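Local atomic coordinates of nucleoside-triphosphatase THEP1 (Aquifex aeolicus, PDB entry 1YE8), a protein that hydrolyses nucleoside triphosphates, among them ATP, GTP, CTP, TTP and UTP, to the diphosphate and phosphate, and has no kinase activity. Residues K68-Y73 / I108-L113. Residues are numbered along the deposited sequence; the frame is centred on the assembly and turned at random.
Sequences KLVGSY and IGKMEL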
ATOM      1  N   LYS A  68      10.833   5.366  16.632  1.00 16.29           N
ATOM      2  CA  LYS A  68       9.566   5.061  15.976  1.00 16.59           C
ATOM      3  C   LYS A  68       9.320   3.570  16.128  1.00 15.82           C
ATOM      4  O   LYS A  68       9.996   2.745  15.503  1.00 15.58           O
ATOM      5  CB  LYS A  68       9.585   5.491  14.498  1.00 16.50           C
ATOM      6  CG  LYS A  68      10.135   6.906  14.254  1.00 18.98           C
ATOM      7  CD  LYS A  68       9.359   7.971  15.012  1.00 23.08           C
ATOM      8  CE  LYS A  68      10.170   9.269  15.119  1.00 25.02           C
ATOM      9  NZ  LYS A  68      10.037   9.951  16.445  1.00 27.69           N
ATOM     10  N   LEU A  69       8.385   3.235  17.007  1.00 16.39           N
ATOM     11  CA  LEU A  69       8.147   1.847  17.392  1.00 16.83           C
ATOM     12  C   LEU A  69       6.710   1.437  17.131  1.00 17.27           C
ATOM     13  O   LEU A  69       5.788   2.207  17.393  1.00 16.84           O
ATOM     14  CB  LEU A  69       8.439   1.658  18.889  1.00 17.96           C
ATOM     15  CG  LEU A  69       9.886   1.852  19.351  1.00 18.97           C
ATOM     16  CD1 LEU A  69       9.972   1.924  20.883  1.00 20.03           C
ATOM     17  CD2 LEU A  69      10.807   0.749  18.821  1.00 20.19           C
ATOM     18  N   VAL A  70       6.532   0.224  16.625  1.00 16.57           N
ATOM     19  CA  VAL A  70       5.229  -0.447  16.642  1.00 17.74           C
ATOM     20  C   VAL A  70       5.471  -1.775  17.350  1.00 17.92           C
ATOM     21  O   VAL A  70       6.049  -2.700  16.770  1.00 17.83           O
ATOM     22  CB  VAL A  70       4.643  -0.655  15.217  1.00 18.18           C
ATOM     23  CG1 VAL A  70       3.326  -1.441  15.280  1.00 18.94           C
ATOM     24  CG2 VAL A  70       4.455   0.688  14.497  1.00 18.68           C
ATOM     25  N   GLY A  71       5.028  -1.850  18.611  1.00 18.56           N
ATOM     26  CA  GLY A  71       5.378  -2.950  19.493  1.00 18.49           C
ATOM     27  C   GLY A  71       6.888  -3.102  19.596  1.00 18.20           C
ATOM     28  O   GLY A  71       7.593  -2.168  19.997  1.00 19.62           O
ATOM     29  N   SER A  72       7.384  -4.281  19.234  1.00 17.78           N
ATOM     30  CA  SER A  72       8.815  -4.549  19.317  1.00 17.67           C
ATOM     31  C   SER A  72       9.566  -4.191  18.032  1.00 16.58           C
ATOM     32  O   SER A  72      10.783  -4.350  17.960  1.00 16.73           O
ATOM     33  CB  SER A  72       9.060  -6.019  19.651  1.00 18.79           C
ATOM     34  OG  SER A  72       8.602  -6.843  18.605  1.00 22.48           O
ATOM     35  N   TYR A  73       8.843  -3.724  17.009  1.00 14.69           N
ATOM     36  CA  TYR A  73       9.464  -3.382  15.723  1.00 13.86           C
ATOM     37  C   TYR A  73       9.946  -1.940  15.703  1.00 13.38           C
ATOM     38  O   TYR A  73       9.150  -1.026  15.878  1.00 13.79           O
ATOM     39  CB  TYR A  73       8.454  -3.581  14.587  1.00 13.69           C
ATOM     40  CG  TYR A  73       7.996  -5.006  14.442  1.00 13.57           C
ATOM     41  CD1 TYR A  73       8.736  -5.921  13.713  1.00 14.09           C
ATOM     42  CD2 TYR A  73       6.841  -5.450  15.082  1.00 14.82           C
ATOM     43  CE1 TYR A  73       8.337  -7.256  13.603  1.00 14.86           C
ATOM     44  CE2 TYR A  73       6.429  -6.769  14.971  1.00 14.88           C
ATOM     45  CZ  TYR A  73       7.183  -7.664  14.235  1.00 14.93           C
ATOM     46  OH  TYR A  73       6.785  -8.977  14.125  1.00 17.05           O
ATOM     47  N   ILE A 108      -0.763   1.508   3.719  1.00 10.80           N
ATOM     48  CA  ILE A 108      -0.920   2.766   4.422  1.00 11.15           C
ATOM     49  C   ILE A 108      -1.204   2.398   5.876  1.00 10.72           C
ATOM     50  O   ILE A 108      -2.355   2.424   6.343  1.00 10.79           O
ATOM     51  CB  ILE A 108      -2.016   3.647   3.787  1.00 11.32           C
ATOM     52  CG1 ILE A 108      -1.757   3.811   2.278  1.00 12.89           C
ATOM     53  CG2 ILE A 108      -2.102   5.027   4.494  1.00 13.22           C
ATOM     54  CD1 ILE A 108      -2.870   4.428   1.533  1.00 14.59           C
ATOM     55  N   GLY A 109      -0.141   2.057   6.603  1.00 11.06           N
ATOM     56  CA  GLY A 109      -0.246   1.542   7.956  1.00 11.07           C
ATOM     57  C   GLY A 109       0.629   2.305   8.930  1.00 10.80           C
ATOM     58  O   GLY A 109       1.360   3.222   8.543  1.00 10.94           O
ATOM     59  N   LYS A 110       0.536   1.934  10.203  1.00 11.91           N
ATOM     60  CA  LYS A 110       1.234   2.645  11.254  1.00 12.56           C
ATOM     61  C   LYS A 110       2.749   2.771  11.015  1.00 12.51           C
ATOM     62  O   LYS A 110       3.314   3.837  11.227  1.00 13.49           O
ATOM     63  CB  LYS A 110       0.970   1.986  12.609  1.00 13.52           C
ATOM     64  CG  LYS A 110       1.448   2.848  13.771  1.00 15.46           C
ATOM     65  CD  LYS A 110       0.416   3.912  14.116  1.00 18.94           C
ATOM     66  CE  LYS A 110       0.768   4.641  15.397  1.00 21.39           C
ATOM     67  NZ  LYS A 110       2.107   5.292  15.293  1.00 22.93           N
HETATM   68  N   MSE A 111       3.395   1.697  10.570  1.00 12.52           N
HETATM   69  CA  MSE A 111       4.842   1.740  10.357  1.00 12.58           C
HETATM   70  C   MSE A 111       5.223   2.708   9.253  1.00 11.24           C
HETATM   71  O   MSE A 111       6.154   3.503   9.411  1.00 12.19           O
HETATM   72  CB  MSE A 111       5.384   0.357  10.065  1.00 13.11           C
HETATM   73  CG  MSE A 111       5.138  -0.591  11.202  1.00 16.34           C
HETATM   74 SE   MSE A 111       5.779  -2.354  10.830  1.00 22.33          SE
HETATM   75  CE  MSE A 111       5.173  -2.572   9.014  1.00 23.93           C
ATOM     76  N   GLU A 112       4.451   2.718   8.177  1.00 10.02           N
ATOM     77  CA  GLU A 112       4.739   3.587   7.043  1.00  9.97           C
ATOM     78  C   GLU A 112       4.429   5.054   7.357  1.00 10.07           C
ATOM     79  O   GLU A 112       5.110   5.966   6.874  1.00 10.89           O
ATOM     80  CB  GLU A 112       3.937   3.121   5.821  1.00  9.66           C
ATOM     81  CG  GLU A 112       4.334   1.725   5.365  1.00 10.24           C
ATOM     82  CD  GLU A 112       3.583   0.580   6.035  1.00 12.28           C
ATOM     83  OE1 GLU A 112       2.760   0.766   6.963  1.00 11.44           O
ATOM     84  OE2 GLU A 112       3.803  -0.573   5.591  1.00 16.35           O
ATOM     85  N   LEU A 113       3.403   5.271   8.174  1.00 10.71           N
ATOM     86  CA  LEU A 113       2.882   6.613   8.438  1.00 11.41           C
ATOM     87  C   LEU A 113       3.784   7.443   9.355  1.00 11.50           C
ATOM     88  O   LEU A 113       3.528   8.622   9.541  1.00 12.95           O
ATOM     89  CB  LEU A 113       1.429   6.549   8.945  1.00 11.72           C
ATOM     90  CG  LEU A 113       0.438   6.152   7.834  1.00 12.46           C
ATOM     91  CD1 LEU A 113      -0.906   5.785   8.435  1.00 13.15           C
ATOM     92  CD2 LEU A 113       0.246   7.244   6.802  1.00 12.79           C
TER
HETATM   93  O   HOH W   1       3.309   3.194  16.889  1.00 22.55           O
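The CG2 methyl of V70 makes the closest contacts across this small interface, resting 3.6 Å from CG of M111 (a selenomethionine) and 3.8 Å from CG of K110. With CG1 anti to the backbone N (chi1 176°), the other branch, CG2, lies beside that nitrogen and reaches the CG atoms of both K110 and M111. The M111 chain runs at about a right angle to V70 and meets it through its CG methylene, its side chain also touching F59 and S60 of strand 56-61. K110 slants past the same methyl, and after CD has led away, a second bend at chi4 (58°) brings NZ back toward L69. There a water bridges the segments, donating to L69 O at 2.7 Å and accepting from K110 NZ at 2.9 Å. No direct hydrogen bond crosses: apolar touch and one shared water illustrate how a hairpin can be joined to a loop near the surface. V70 opens a type II' turn to Y73, closed by Y73 N to V70 O at 3.0 Å. The arrangement links the edge hairpin of the antiparallel sheet to the loop following strand 102-105, whose I108 and G109 are predicted to bind ATP, within this RecA-like P-loop NTPase fold.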